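Local coordinates for Ketoacyl_synth_N domain-containing protein (Photorhabdus luminescens subsp. laumondii, PDB 6SMO), which probably acts as a beta-ketoacyl-synthase-like subunit that pairs with a ketosynthase chain and lines a pocket holding a polyketone chain, at residues Q164-A170 and L244-D249; S207-G211 and A252-R258; E263-F269 and A293-I299; A275-G281 and T301-R307; N350-I354 and L366-A370. One frame throughout, in Å; residues are numbered along the deposited sequence.

Contact 1 of 5, residues Q164-A170 and L244-D249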
# COMPACT_ATOMS: atom_id res chain seq x y z
N GLN C 164 0.06 -6.63 -11.93
CA GLN C 164 1.36 -6.70 -11.20
C GLN C 164 1.21 -7.59 -9.97
O GLN C 164 2.15 -8.35 -9.67
CB GLN C 164 1.84 -5.29 -10.82
CG GLN C 164 2.36 -4.49 -12.00
CD GLN C 164 2.82 -3.10 -11.63
OE1 GLN C 164 2.41 -2.54 -10.61
NE2 GLN C 164 3.68 -2.53 -12.45
N ALA C 165 0.06 -7.51 -9.29
CA ALA C 165 -0.25 -8.25 -8.04
C ALA C 165 -0.08 -9.76 -8.26
O ALA C 165 0.54 -10.41 -7.39
CB ALA C 165 -1.65 -7.92 -7.56
N ILE C 166 -0.60 -10.30 -9.37
CA ILE C 166 -0.53 -11.75 -9.72
C ILE C 166 0.93 -12.11 -10.05
O ILE C 166 1.40 -13.16 -9.58
CB ILE C 166 -1.48 -12.11 -10.88
CG1 ILE C 166 -2.93 -11.73 -10.59
CG2 ILE C 166 -1.35 -13.58 -11.24
CD1 ILE C 166 -3.80 -11.63 -11.82
N GLY C 167 1.59 -11.26 -10.84
CA GLY C 167 2.96 -11.49 -11.36
C GLY C 167 4.00 -11.58 -10.25
O GLY C 167 4.84 -12.50 -10.31
N TYR C 168 3.94 -10.67 -9.27
CA TYR C 168 4.93 -10.56 -8.16
C TYR C 168 4.57 -11.53 -7.03
O TYR C 168 5.47 -11.85 -6.22
CB TYR C 168 5.05 -9.11 -7.68
CG TYR C 168 5.74 -8.20 -8.67
CD1 TYR C 168 7.07 -8.39 -9.01
CD2 TYR C 168 5.06 -7.16 -9.29
CE1 TYR C 168 7.71 -7.57 -9.92
CE2 TYR C 168 5.69 -6.33 -10.20
CZ TYR C 168 7.02 -6.54 -10.52
OH TYR C 168 7.64 -5.72 -11.42
N ALA C 169 3.32 -11.99 -6.98
CA ALA C 169 2.86 -13.08 -6.08
C ALA C 169 3.47 -14.40 -6.55
O ALA C 169 3.86 -15.21 -5.69
CB ALA C 169 1.35 -13.15 -6.05
N ALA C 170 3.55 -14.61 -7.87
CA ALA C 170 4.18 -15.78 -8.52
C ALA C 170 5.70 -15.76 -8.27
O ALA C 170 6.26 -16.83 -7.99
CB ALA C 170 3.86 -15.80 -9.99
N LEU C 244 1.06 -20.93 -14.35
CA LEU C 244 1.57 -19.57 -14.70
C LEU C 244 3.01 -19.70 -15.18
O LEU C 244 3.89 -19.98 -14.34
CB LEU C 244 1.45 -18.64 -13.48
CG LEU C 244 1.55 -17.15 -13.78
CD1 LEU C 244 0.72 -16.34 -12.80
CD2 LEU C 244 3.00 -16.67 -13.78
N THR C 245 3.24 -19.52 -16.48
CA THR C 245 4.51 -19.83 -17.18
C THR C 245 5.40 -18.58 -17.30
O THR C 245 6.63 -18.74 -17.26
CB THR C 245 4.23 -20.45 -18.56
OG1 THR C 245 3.13 -19.77 -19.14
CG2 THR C 245 3.93 -21.93 -18.47
N GLY C 246 4.80 -17.39 -17.43
CA GLY C 246 5.54 -16.13 -17.67
C GLY C 246 4.80 -14.91 -17.17
O GLY C 246 3.55 -14.94 -17.11
N PHE C 247 5.55 -13.86 -16.82
CA PHE C 247 5.05 -12.52 -16.39
C PHE C 247 5.91 -11.43 -17.03
O PHE C 247 7.15 -11.55 -17.02
CB PHE C 247 5.04 -12.41 -14.87
CG PHE C 247 4.72 -11.04 -14.34
CD1 PHE C 247 3.57 -10.38 -14.74
CD2 PHE C 247 5.57 -10.40 -13.45
CE1 PHE C 247 3.27 -9.11 -14.25
CE2 PHE C 247 5.27 -9.13 -12.97
CZ PHE C 247 4.12 -8.49 -13.37
N VAL C 248 5.25 -10.39 -17.55
CA VAL C 248 5.89 -9.22 -18.24
C VAL C 248 5.41 -7.94 -17.55
O VAL C 248 4.19 -7.81 -17.34
CB VAL C 248 5.56 -9.22 -19.74
CG1 VAL C 248 5.85 -7.89 -20.41
CG2 VAL C 248 6.28 -10.35 -20.47
N ASP C 249 6.34 -7.04 -17.20
CA ASP C 249 6.06 -5.75 -16.52
C ASP C 249 7.09 -4.71 -16.98
O ASP C 249 8.20 -4.68 -16.42
CB ASP C 249 6.07 -5.92 -15.00
CG ASP C 249 5.57 -4.71 -14.22
OD1 ASP C 249 4.94 -3.83 -14.84
OD2 ASP C 249 5.81 -4.66 -13.00
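Phe247 lies beneath Gly167 where segments 164-170 and 244-249, on buried helix 161-175 and strand 242-251, run at 125° to each other, consistent with the helix layer between the sheets of a thiolase fold. Its CB is 4.2 Å from Gly167 CA. With CG anti to the backbone N (chi1 172°), the ring lies flat under the helix: Gly167 CA stands 3.4 Å from the centroid, almost on the ring normal, a CH-pi contact, with all six carbons from CG to CZ at similar range. The CE2 edge of Phe247 meets the Tyr168 face edge-to-face, 4.0 Å from Tyr168 CE2, and CZ ends near Gln164 CA. The methyls of Leu244 divide between Ile166 CG2 and Ala170 CB.

Gln164 NE2 meets Asp249 OD1 on the syn side at 3.0 Å and also donates to Val184 O of the neighbouring PKS_KS chain, whose Ser183 OG bonds Tyr168 OH and Asp249 OD2 and whose His204 bonds Tyr168 OH. That hydroxyl donates to Asp249 OD2 at 2.6 Å, from the anti side of the carboxylate.

Contact 2 of 5, residues S207-G211 and A252-R258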
# COMPACT_ATOMS: atom_id res chain seq x y z
N SER C 207 -4.81 8.65 -24.24
CA SER C 207 -3.45 8.26 -23.80
C SER C 207 -2.42 8.87 -24.76
O SER C 207 -2.56 8.66 -25.98
CB SER C 207 -3.31 6.76 -23.71
OG SER C 207 -1.98 6.39 -23.39
N GLU C 208 -1.43 9.59 -24.23
CA GLU C 208 -0.36 10.27 -25.01
C GLU C 208 0.53 9.22 -25.69
O GLU C 208 1.09 9.54 -26.76
CB GLU C 208 0.48 11.18 -24.10
CG GLU C 208 -0.28 12.39 -23.59
CD GLU C 208 0.49 13.26 -22.61
OE1 GLU C 208 -0.13 13.74 -21.64
OE2 GLU C 208 1.70 13.45 -22.82
N VAL C 209 0.64 8.02 -25.11
CA VAL C 209 1.48 6.90 -25.62
C VAL C 209 0.68 6.08 -26.63
O VAL C 209 1.18 5.88 -27.75
CB VAL C 209 2.00 6.02 -24.47
CG1 VAL C 209 2.87 4.88 -24.98
CG2 VAL C 209 2.76 6.84 -23.43
N PHE C 210 -0.53 5.63 -26.26
CA PHE C 210 -1.32 4.62 -27.00
C PHE C 210 -2.26 5.30 -28.01
O PHE C 210 -2.21 4.92 -29.20
CB PHE C 210 -2.06 3.70 -26.02
CG PHE C 210 -1.14 2.76 -25.28
CD1 PHE C 210 -0.54 1.70 -25.94
CD2 PHE C 210 -0.84 2.96 -23.94
CE1 PHE C 210 0.32 0.84 -25.27
CE2 PHE C 210 0.02 2.10 -23.27
CZ PHE C 210 0.60 1.04 -23.94
N GLY C 211 -3.07 6.26 -27.57
CA GLY C 211 -3.98 7.05 -28.43
C GLY C 211 -5.38 7.16 -27.86
O GLY C 211 -5.51 7.23 -26.62
N ALA C 252 6.59 2.36 -21.27
CA ALA C 252 6.86 3.04 -22.55
C ALA C 252 6.65 4.54 -22.38
O ALA C 252 5.52 5.01 -22.39
CB ALA C 252 5.96 2.48 -23.63
N PRO C 253 7.73 5.34 -22.19
CA PRO C 253 7.59 6.79 -22.04
C PRO C 253 7.10 7.51 -23.30
O PRO C 253 6.51 8.57 -23.16
CB PRO C 253 9.01 7.26 -21.66
CG PRO C 253 9.92 6.18 -22.21
CD PRO C 253 9.13 4.90 -22.07
N ASP C 254 7.36 6.95 -24.49
CA ASP C 254 6.99 7.55 -25.80
C ASP C 254 6.51 6.45 -26.77
O ASP C 254 6.57 5.26 -26.39
CB ASP C 254 8.15 8.35 -26.39
CG ASP C 254 9.40 7.53 -26.69
OD1 ASP C 254 9.63 6.53 -25.98
OD2 ASP C 254 10.13 7.90 -27.63
N LYS C 255 6.06 6.85 -27.96
CA LYS C 255 5.47 5.95 -29.00
C LYS C 255 6.55 5.05 -29.62
O LYS C 255 6.18 3.95 -30.08
CB LYS C 255 4.79 6.79 -30.10
CG LYS C 255 3.50 7.47 -29.68
CD LYS C 255 2.82 8.22 -30.81
CE LYS C 255 1.45 8.74 -30.43
NZ LYS C 255 0.83 9.52 -31.53
N ASN C 256 7.81 5.49 -29.63
CA ASN C 256 8.94 4.75 -30.26
C ASN C 256 9.21 3.47 -29.46
O ASN C 256 9.26 2.39 -30.08
CB ASN C 256 10.19 5.63 -30.38
CG ASN C 256 10.00 6.82 -31.29
OD1 ASN C 256 10.25 7.95 -30.90
ND2 ASN C 256 9.54 6.57 -32.51
N THR C 257 9.37 3.59 -28.14
CA THR C 257 9.66 2.46 -27.21
C THR C 257 8.43 1.55 -27.07
O THR C 257 8.62 0.35 -26.80
CB THR C 257 10.12 2.97 -25.83
OG1 THR C 257 9.14 3.87 -25.34
CG2 THR C 257 11.47 3.66 -25.88
N ARG C 258 7.23 2.11 -27.24
CA ARG C 258 5.92 1.40 -27.11
C ARG C 258 5.94 0.13 -27.96
O ARG C 258 5.65 -0.95 -27.41
CB ARG C 258 4.78 2.34 -27.54
CG ARG C 258 3.39 1.72 -27.47
CD ARG C 258 2.36 2.57 -28.18
NE ARG C 258 2.68 2.74 -29.60
CZ ARG C 258 2.08 3.60 -30.42
NH1 ARG C 258 2.46 3.66 -31.69
NH2 ARG C 258 1.11 4.39 -29.99
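Val209 points both its methyls at the turn that leads from strand 242-251 into helix 255-261. CG2 rests 3.5 Å from Ala252 O and also approaches Pro253 O, while CG1 lies 4.1 Å from Ala252 CB and packs near Asp254 O. The chi1 of 180° sets CG1 anti to the backbone N, where it also lies above the centre of the Phe210 ring. Arg258 approaches loop 207-211 through its aliphatic part: CD is 3.8 Å from Phe210 CD1, and CG is close to Phe210 CE1. A bend at chi3 (60°) then turns the guanidinium back, so that NH2 reaches Val209 O at 2.7 Å; the N-H is bent to 121°, making this a weak hydrogen bond. Lys255 runs extended past the same carbonyl, its CG 3.4 Å from Val209 O and also over one face of the guanidinium.

Phe210 stacks on Phe357 as well, and Ser207 OG bonds Asn359 O, which ties this loop of the ketoacyl synthase N-terminal domain to the 357-359 region. The one hydrogen bond between the segments is weak and strongly bent, which leaves most of the interface to aliphatic carbons packed on each other, on a ring and on backbone carbonyls.

Contact 3 of 5, residues E263-F269 and A293-I299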
# COMPACT_ATOMS: atom_id res chain seq x y z
N GLU C 263 7.15 -6.50 -28.16
CA GLU C 263 7.96 -7.68 -28.60
C GLU C 263 8.28 -8.57 -27.39
O GLU C 263 8.53 -9.77 -27.62
CB GLU C 263 9.24 -7.24 -29.30
CG GLU C 263 8.99 -6.61 -30.67
CD GLU C 263 10.24 -6.43 -31.52
OE1 GLU C 263 11.35 -6.57 -30.98
OE2 GLU C 263 10.08 -6.14 -32.73
N TYR C 264 8.29 -8.02 -26.17
CA TYR C 264 8.51 -8.77 -24.91
C TYR C 264 7.27 -9.61 -24.59
O TYR C 264 7.42 -10.67 -23.95
CB TYR C 264 8.88 -7.84 -23.76
CG TYR C 264 10.30 -7.32 -23.81
CD1 TYR C 264 11.34 -8.05 -23.25
CD2 TYR C 264 10.61 -6.12 -24.42
CE1 TYR C 264 12.65 -7.59 -23.29
CE2 TYR C 264 11.91 -5.65 -24.48
CZ TYR C 264 12.93 -6.38 -23.91
OH TYR C 264 14.22 -5.93 -23.95
N THR C 265 6.08 -9.15 -25.00
CA THR C 265 4.80 -9.90 -24.88
C THR C 265 4.81 -11.08 -25.86
O THR C 265 4.23 -12.13 -25.52
CB THR C 265 3.58 -9.00 -25.12
OG1 THR C 265 3.75 -7.79 -24.38
CG2 THR C 265 2.28 -9.65 -24.71
N ALA C 266 5.44 -10.91 -27.03
CA ALA C 266 5.57 -11.94 -28.09
C ALA C 266 6.49 -13.08 -27.64
O ALA C 266 6.32 -14.20 -28.14
CB ALA C 266 6.06 -11.30 -29.37
N GLU C 267 7.43 -12.79 -26.73
CA GLU C 267 8.40 -13.78 -26.18
C GLU C 267 7.67 -14.80 -25.29
O GLU C 267 8.17 -15.94 -25.18
CB GLU C 267 9.52 -13.08 -25.40
CG GLU C 267 10.70 -12.68 -26.26
CD GLU C 267 11.75 -11.83 -25.56
OE1 GLU C 267 12.50 -11.13 -26.26
OE2 GLU C 267 11.81 -11.87 -24.31
N LEU C 268 6.54 -14.41 -24.68
CA LEU C 268 5.73 -15.28 -23.77
C LEU C 268 5.20 -16.50 -24.54
O LEU C 268 5.03 -17.55 -23.90
CB LEU C 268 4.58 -14.47 -23.17
CG LEU C 268 4.93 -13.50 -22.04
CD1 LEU C 268 3.70 -12.73 -21.59
CD2 LEU C 268 5.56 -14.22 -20.86
N PHE C 269 4.93 -16.35 -25.84
CA PHE C 269 4.29 -17.38 -26.70
C PHE C 269 5.19 -18.61 -26.84
O PHE C 269 4.64 -19.73 -26.92
CB PHE C 269 3.93 -16.80 -28.07
CG PHE C 269 2.64 -16.01 -28.10
CD1 PHE C 269 2.64 -14.65 -27.86
CD2 PHE C 269 1.43 -16.64 -28.35
CE1 PHE C 269 1.45 -13.93 -27.88
CE2 PHE C 269 0.25 -15.93 -28.37
CZ PHE C 269 0.26 -14.57 -28.14
N ALA C 293 4.02 -6.30 -34.05
CA ALA C 293 5.06 -6.84 -33.14
C ALA C 293 5.12 -8.37 -33.27
O ALA C 293 6.24 -8.91 -33.21
CB ALA C 293 4.78 -6.41 -31.72
N PHE C 294 3.97 -9.03 -33.44
CA PHE C 294 3.85 -10.50 -33.63
C PHE C 294 4.35 -10.88 -35.03
O PHE C 294 4.97 -11.95 -35.17
CB PHE C 294 2.41 -10.97 -33.42
CG PHE C 294 1.88 -10.87 -32.01
CD1 PHE C 294 2.71 -11.08 -30.91
CD2 PHE C 294 0.55 -10.59 -31.77
CE1 PHE C 294 2.22 -10.99 -29.62
CE2 PHE C 294 0.06 -10.51 -30.48
CZ PHE C 294 0.89 -10.71 -29.40
N SER C 295 4.07 -10.03 -36.03
CA SER C 295 4.50 -10.21 -37.44
C SER C 295 6.03 -10.24 -37.53
O SER C 295 6.57 -11.04 -38.32
CB SER C 295 3.92 -9.13 -38.33
OG SER C 295 4.16 -9.42 -39.70
N ASN C 296 6.71 -9.40 -36.73
CA ASN C 296 8.19 -9.28 -36.66
C ASN C 296 8.78 -10.56 -36.07
O ASN C 296 9.84 -11.01 -36.57
CB ASN C 296 8.63 -8.06 -35.86
CG ASN C 296 8.24 -6.74 -36.50
OD1 ASN C 296 8.19 -6.63 -37.72
ND2 ASN C 296 7.98 -5.74 -35.68
N LYS C 297 8.13 -11.13 -35.04
CA LYS C 297 8.62 -12.31 -34.27
C LYS C 297 8.04 -13.61 -34.85
O LYS C 297 8.29 -14.67 -34.24
CB LYS C 297 8.25 -12.16 -32.79
CG LYS C 297 9.06 -11.13 -32.02
CD LYS C 297 10.48 -11.57 -31.72
CE LYS C 297 11.27 -10.56 -30.92
NZ LYS C 297 10.89 -10.56 -29.49
N GLU C 298 7.32 -13.54 -35.97
CA GLU C 298 6.70 -14.71 -36.66
C GLU C 298 5.79 -15.46 -35.68
O GLU C 298 5.99 -16.68 -35.51
CB GLU C 298 7.78 -15.62 -37.26
CG GLU C 298 8.38 -15.09 -38.55
CD GLU C 298 7.60 -15.47 -39.81
OE1 GLU C 298 8.25 -15.76 -40.83
OE2 GLU C 298 6.35 -15.46 -39.75
N ILE C 299 4.85 -14.75 -35.05
CA ILE C 299 3.81 -15.32 -34.14
C ILE C 299 2.46 -15.24 -34.85
O ILE C 299 2.13 -14.15 -35.37
CB ILE C 299 3.80 -14.60 -32.78
CG1 ILE C 299 5.19 -14.54 -32.14
CG2 ILE C 299 2.77 -15.22 -31.84
CD1 ILE C 299 5.80 -15.90 -31.84
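Phe269 and Phe294 supply the aromatic contact: the edge of Phe269 faces the ring of Phe294, offset, with planes at 80° and CE1 of Phe269 3.5 Å from CE1 of Phe294. Over one face of Phe269, Ile299 CG2 makes a CH-pi contact, 4.0 Å from the centroid and displaced toward the rim.

Apolar packing continues along the helical turns of 263-269. Ala266 CB sits 3.7 Å from Phe294 CD1, near the plane of that ring, and Lys297 CG lies over the same methyl. This joins the end of helix 286-296, the crossover helix of the beta-alpha-beta unit between strands 275-278 and 302-304, to helix 263-266. A Schellman motif, with Glu298 at positive phi, closes helix 286-296 and brings Ile299 back toward Phe269.

The polar contacts are weaker. Bends at chi2 (-73°) and chi4 curl Lys297 so that NZ gives a weak hydrogen bond of 3.1 Å to Glu263 O. NZ also forms a long salt bridge of 3.7 Å to Glu267 OE1, and the carboxylate of Glu263 stays farther off, its OE1 4.3 Å from Lys297 NZ.

Contact 4 of 5, residues A275-G281 and T301-R307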
# COMPACT_ATOMS: atom_id res chain seq x y z
N ALA C 275 -2.31 -20.95 -29.49
CA ALA C 275 -2.41 -19.94 -28.41
C ALA C 275 -3.51 -18.93 -28.72
O ALA C 275 -3.73 -18.63 -29.92
CB ALA C 275 -1.08 -19.26 -28.22
N VAL C 276 -4.18 -18.42 -27.68
CA VAL C 276 -5.24 -17.37 -27.75
C VAL C 276 -4.73 -16.13 -27.02
O VAL C 276 -4.33 -16.26 -25.84
CB VAL C 276 -6.57 -17.88 -27.15
CG1 VAL C 276 -7.53 -16.74 -26.82
CG2 VAL C 276 -7.24 -18.89 -28.07
N PHE C 277 -4.74 -14.97 -27.69
CA PHE C 277 -4.27 -13.67 -27.15
C PHE C 277 -5.48 -12.84 -26.70
O PHE C 277 -6.25 -12.37 -27.57
CB PHE C 277 -3.44 -12.91 -28.19
CG PHE C 277 -2.84 -11.63 -27.67
CD1 PHE C 277 -1.74 -11.65 -26.82
CD2 PHE C 277 -3.37 -10.40 -28.03
CE1 PHE C 277 -1.19 -10.47 -26.35
CE2 PHE C 277 -2.82 -9.22 -27.55
CZ PHE C 277 -1.73 -9.26 -26.71
N ILE C 278 -5.65 -12.67 -25.39
CA ILE C 278 -6.65 -11.74 -24.77
C ILE C 278 -6.01 -10.35 -24.69
O ILE C 278 -4.92 -10.24 -24.08
CB ILE C 278 -7.13 -12.26 -23.40
CG1 ILE C 278 -7.88 -13.59 -23.54
CG2 ILE C 278 -7.97 -11.21 -22.69
CD1 ILE C 278 -8.12 -14.31 -22.23
N MET C 279 -6.66 -9.34 -25.27
CA MET C 279 -6.11 -7.97 -25.43
C MET C 279 -6.71 -7.03 -24.38
O MET C 279 -7.71 -7.42 -23.74
CB MET C 279 -6.38 -7.43 -26.84
CG MET C 279 -7.84 -7.39 -27.25
SD MET C 279 -8.05 -7.06 -29.02
CE MET C 279 -7.89 -5.27 -29.05
N ASP C 280 -6.08 -5.86 -24.19
CA ASP C 280 -6.50 -4.80 -23.23
C ASP C 280 -7.91 -4.33 -23.60
O ASP C 280 -8.79 -4.36 -22.72
CB ASP C 280 -5.48 -3.65 -23.22
CG ASP C 280 -5.79 -2.55 -22.23
OD1 ASP C 280 -6.13 -2.88 -21.07
OD2 ASP C 280 -5.68 -1.37 -22.60
N GLY C 281 -8.10 -3.90 -24.85
CA GLY C 281 -9.41 -3.57 -25.43
C GLY C 281 -9.93 -2.20 -25.00
O GLY C 281 -11.14 -1.96 -25.17
N THR C 301 -1.53 -16.16 -33.94
CA THR C 301 -2.46 -16.43 -32.81
C THR C 301 -3.84 -15.83 -33.12
O THR C 301 -3.94 -15.04 -34.08
CB THR C 301 -1.88 -15.91 -31.49
OG1 THR C 301 -2.81 -16.17 -30.45
CG2 THR C 301 -1.57 -14.42 -31.53
N SER C 302 -4.85 -16.20 -32.33
CA SER C 302 -6.24 -15.69 -32.41
C SER C 302 -6.42 -14.52 -31.42
O SER C 302 -5.97 -14.65 -30.27
CB SER C 302 -7.23 -16.79 -32.14
OG SER C 302 -8.56 -16.34 -32.34
N PHE C 303 -7.05 -13.43 -31.88
CA PHE C 303 -7.35 -12.22 -31.07
C PHE C 303 -8.79 -12.29 -30.56
O PHE C 303 -9.72 -12.39 -31.40
CB PHE C 303 -7.12 -10.95 -31.90
CG PHE C 303 -5.69 -10.48 -31.95
CD1 PHE C 303 -4.74 -11.18 -32.68
CD2 PHE C 303 -5.29 -9.35 -31.27
CE1 PHE C 303 -3.42 -10.75 -32.73
CE2 PHE C 303 -3.97 -8.92 -31.32
CZ PHE C 303 -3.04 -9.62 -32.05
N ILE C 304 -8.97 -12.26 -29.24
CA ILE C 304 -10.30 -12.25 -28.55
C ILE C 304 -10.31 -11.08 -27.56
O ILE C 304 -9.50 -11.09 -26.62
CB ILE C 304 -10.57 -13.60 -27.87
CG1 ILE C 304 -10.92 -14.68 -28.91
CG2 ILE C 304 -11.66 -13.48 -26.81
CD1 ILE C 304 -10.87 -16.09 -28.38
N ASN C 305 -11.21 -10.11 -27.78
CA ASN C 305 -11.40 -8.90 -26.93
C ASN C 305 -12.60 -9.13 -26.01
O ASN C 305 -13.72 -9.34 -26.54
CB ASN C 305 -11.58 -7.64 -27.78
CG ASN C 305 -11.53 -6.36 -26.97
OD1 ASN C 305 -11.31 -6.38 -25.77
ND2 ASN C 305 -11.74 -5.23 -27.64
N LEU C 306 -12.39 -9.10 -24.69
CA LEU C 306 -13.45 -9.30 -23.66
C LEU C 306 -13.87 -7.96 -23.04
O LEU C 306 -14.78 -7.98 -22.19
CB LEU C 306 -12.92 -10.24 -22.57
CG LEU C 306 -12.43 -11.62 -23.02
CD1 LEU C 306 -12.03 -12.47 -21.83
CD2 LEU C 306 -13.49 -12.34 -23.85
N ARG C 307 -13.25 -6.85 -23.44
CA ARG C 307 -13.42 -5.52 -22.79
C ARG C 307 -14.81 -4.94 -23.09
O ARG C 307 -15.39 -4.30 -22.21
CB ARG C 307 -12.31 -4.55 -23.19
CG ARG C 307 -12.17 -3.35 -22.26
CD ARG C 307 -11.82 -3.72 -20.83
NE ARG C 307 -10.60 -4.51 -20.73
CZ ARG C 307 -10.50 -5.76 -20.26
NH1 ARG C 307 -9.32 -6.35 -20.24
NH2 ARG C 307 -11.57 -6.41 -19.81
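Phe277 and Phe303 rise side by side from the same face of the sheet, Phe277 CD2 lying 3.7 Å from Phe303 CE2, over the face of the Phe303 ring. Their planes meet at 58°, an oblique pairing in which Phe277 CD2 and CE2 both approach Phe303 CE2. Met279 CG, set by chi1 57° between its backbone N and carbonyl carbon, rests 3.8 Å from Asn305 CB, which brings the thioether into the groove between the Phe303 edge and the amide. On the other face, the CG1 methyl of Val276 meets CD1 of Ile304 at 3.7 Å.

The backbones are parallel neighbours: Phe277 N binds Ser302 O at 2.9 Å, and Ile304 N binds Phe277 O. The strands are the two ends of a beta-alpha-beta crossover through helix 286-296, whose Phe294 meets Phe277 edge-to-face. At the N-terminal end of the pair, Thr301 OG1 donates to Ala275 O at 2.7 Å, coming from above the carbonyl plane.

Past the strands, Gly281, at positive phi, leaves room for Asn305, whose OD1 sits 3.4 Å from Gly281 CA and accepts from Arg307 N, capping the helix that follows. Arg307 folds over the turn, NE making a weak bond of 2.7 Å to Asp280 O, while the Asp280 carboxylate pairs with Arg356.

Contact 5 of 5, residues N350-I354 and L366-A370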
# COMPACT_ATOMS: atom_id res chain seq x y z
N ASN C 350 -3.81 -24.59 -25.55
CA ASN C 350 -2.94 -25.12 -24.46
C ASN C 350 -2.18 -23.97 -23.77
O ASN C 350 -1.43 -24.27 -22.82
CB ASN C 350 -1.98 -26.19 -24.98
CG ASN C 350 -0.99 -25.69 -26.02
OD1 ASN C 350 -1.09 -24.56 -26.49
ND2 ASN C 350 -0.04 -26.53 -26.38
N GLN C 351 -2.36 -22.73 -24.23
CA GLN C 351 -1.74 -21.51 -23.62
C GLN C 351 -2.60 -20.29 -23.93
O GLN C 351 -2.92 -20.07 -25.12
CB GLN C 351 -0.32 -21.31 -24.16
CG GLN C 351 0.47 -20.25 -23.40
CD GLN C 351 1.89 -20.11 -23.90
OE1 GLN C 351 2.17 -20.24 -25.09
NE2 GLN C 351 2.80 -19.83 -22.98
N ILE C 352 -2.96 -19.51 -22.90
CA ILE C 352 -3.66 -18.20 -23.03
C ILE C 352 -2.75 -17.11 -22.44
O ILE C 352 -2.34 -17.25 -21.27
CB ILE C 352 -5.04 -18.23 -22.34
CG1 ILE C 352 -5.96 -19.29 -22.96
CG2 ILE C 352 -5.69 -16.85 -22.38
CD1 ILE C 352 -7.23 -19.54 -22.19
N ILE C 353 -2.45 -16.08 -23.24
CA ILE C 353 -1.61 -14.91 -22.85
C ILE C 353 -2.50 -13.67 -22.83
O ILE C 353 -3.11 -13.36 -23.87
CB ILE C 353 -0.40 -14.77 -23.81
CG1 ILE C 353 0.55 -15.96 -23.68
CG2 ILE C 353 0.32 -13.45 -23.58
CD1 ILE C 353 1.39 -16.20 -24.91
N ILE C 354 -2.56 -12.99 -21.68
CA ILE C 354 -3.41 -11.78 -21.44
C ILE C 354 -2.49 -10.56 -21.37
O ILE C 354 -1.45 -10.65 -20.69
CB ILE C 354 -4.24 -11.95 -20.15
CG1 ILE C 354 -5.02 -13.27 -20.15
CG2 ILE C 354 -5.15 -10.75 -19.94
CD1 ILE C 354 -5.13 -13.91 -18.79
N LEU C 366 0.51 -11.50 -18.67
CA LEU C 366 0.61 -12.79 -17.94
C LEU C 366 0.42 -13.95 -18.93
O LEU C 366 -0.37 -13.78 -19.89
CB LEU C 366 -0.46 -12.83 -16.84
CG LEU C 366 -0.17 -11.98 -15.61
CD1 LEU C 366 -1.44 -11.71 -14.82
CD2 LEU C 366 0.87 -12.65 -14.72
N SER C 367 1.12 -15.06 -18.70
CA SER C 367 1.07 -16.30 -19.53
C SER C 367 0.58 -17.47 -18.68
O SER C 367 1.23 -17.77 -17.65
CB SER C 367 2.42 -16.58 -20.14
OG SER C 367 2.40 -17.79 -20.88
N PHE C 368 -0.52 -18.11 -19.10
CA PHE C 368 -1.11 -19.31 -18.46
C PHE C 368 -1.11 -20.47 -19.46
O PHE C 368 -1.51 -20.25 -20.62
CB PHE C 368 -2.53 -19.00 -17.96
CG PHE C 368 -2.59 -17.96 -16.87
CD1 PHE C 368 -2.44 -18.31 -15.54
CD2 PHE C 368 -2.78 -16.62 -17.19
CE1 PHE C 368 -2.49 -17.34 -14.54
CE2 PHE C 368 -2.83 -15.66 -16.19
CZ PHE C 368 -2.68 -16.02 -14.87
N SER C 369 -0.67 -21.66 -19.02
CA SER C 369 -0.51 -22.88 -19.85
C SER C 369 -1.29 -24.04 -19.24
O SER C 369 -1.37 -24.12 -17.99
CB SER C 369 0.95 -23.22 -20.01
OG SER C 369 1.65 -22.17 -20.66
N ALA C 370 -1.83 -24.93 -20.09
CA ALA C 370 -2.72 -26.05 -19.71
C ALA C 370 -1.93 -27.14 -18.98
O ALA C 370 -0.69 -27.16 -19.10
CB ALA C 370 -3.40 -26.60 -20.94
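Ile354 and Phe368 lean across each other on one face of the antiparallel pair, Ile354 CD1 3.9 Å from Phe368 CE2 and oblique to its ring. The Phe368 edge turns toward its own partner strand, with Ile352 O near the ring plane. Helix 319-329 packs here, Ser322 on both Ile354 and Phe368, and Leu366 reaches toward Ile166 of helix 161-175.

Gln351, Ile353, Ser367 and Ser369 point from the opposite face. With CG anti to the backbone N (chi1 -170°) and the chain extended, Gln351 stands out from the sheet and leans over Ser367, where NE2 reaches Ser367 OG at 3.0 Å; with an N-H angle of 126° the bond is weak. The same NE2 also gives a weak bond to Leu268 O, whereas Ser367 OG has its main partner in Thr245.

Backbone bonds fix the pairing: Ile352 N to Phe368 O 2.8 Å, Phe368 N to Ile352 O 3.0 Å. Ile354 and Leu366 bond likewise, and Ala370 N adds a bond of 2.8 Å to Asn350 O. The strands follow each other in the chain and pair antiparallel, a beta hairpin, 351-356 with 362-369, set between strands 275-278 and 242-251 in the mixed sheet of this thiolase-clan protein.

Contacts 1 and 5 are the buried ones, on neighbouring strands of one sheet: helix 161-175 packs on strand 242-251, which pairs with strand 362-369 of the hairpin. Contact 4 extends that sheet from strand 351-356 by parallel pairing. Contact 3 covers the sheet with helices, its Phe294 touching Phe277 and Phe303 of contact 4 and its Phe269 meeting Ile353 of contact 5. Contacts 2 and 3 lie toward the outside, centred about 23 and 24 Å from the chain's centre; contact 2 merely adjoins contact 1 in sequence. Polar chemistry differs: regular backbone bonds in 4 and 5, a carboxylate shared with another subunit in 1, weak arginine bonds in 2 and 4, a weak lysine bond in 3.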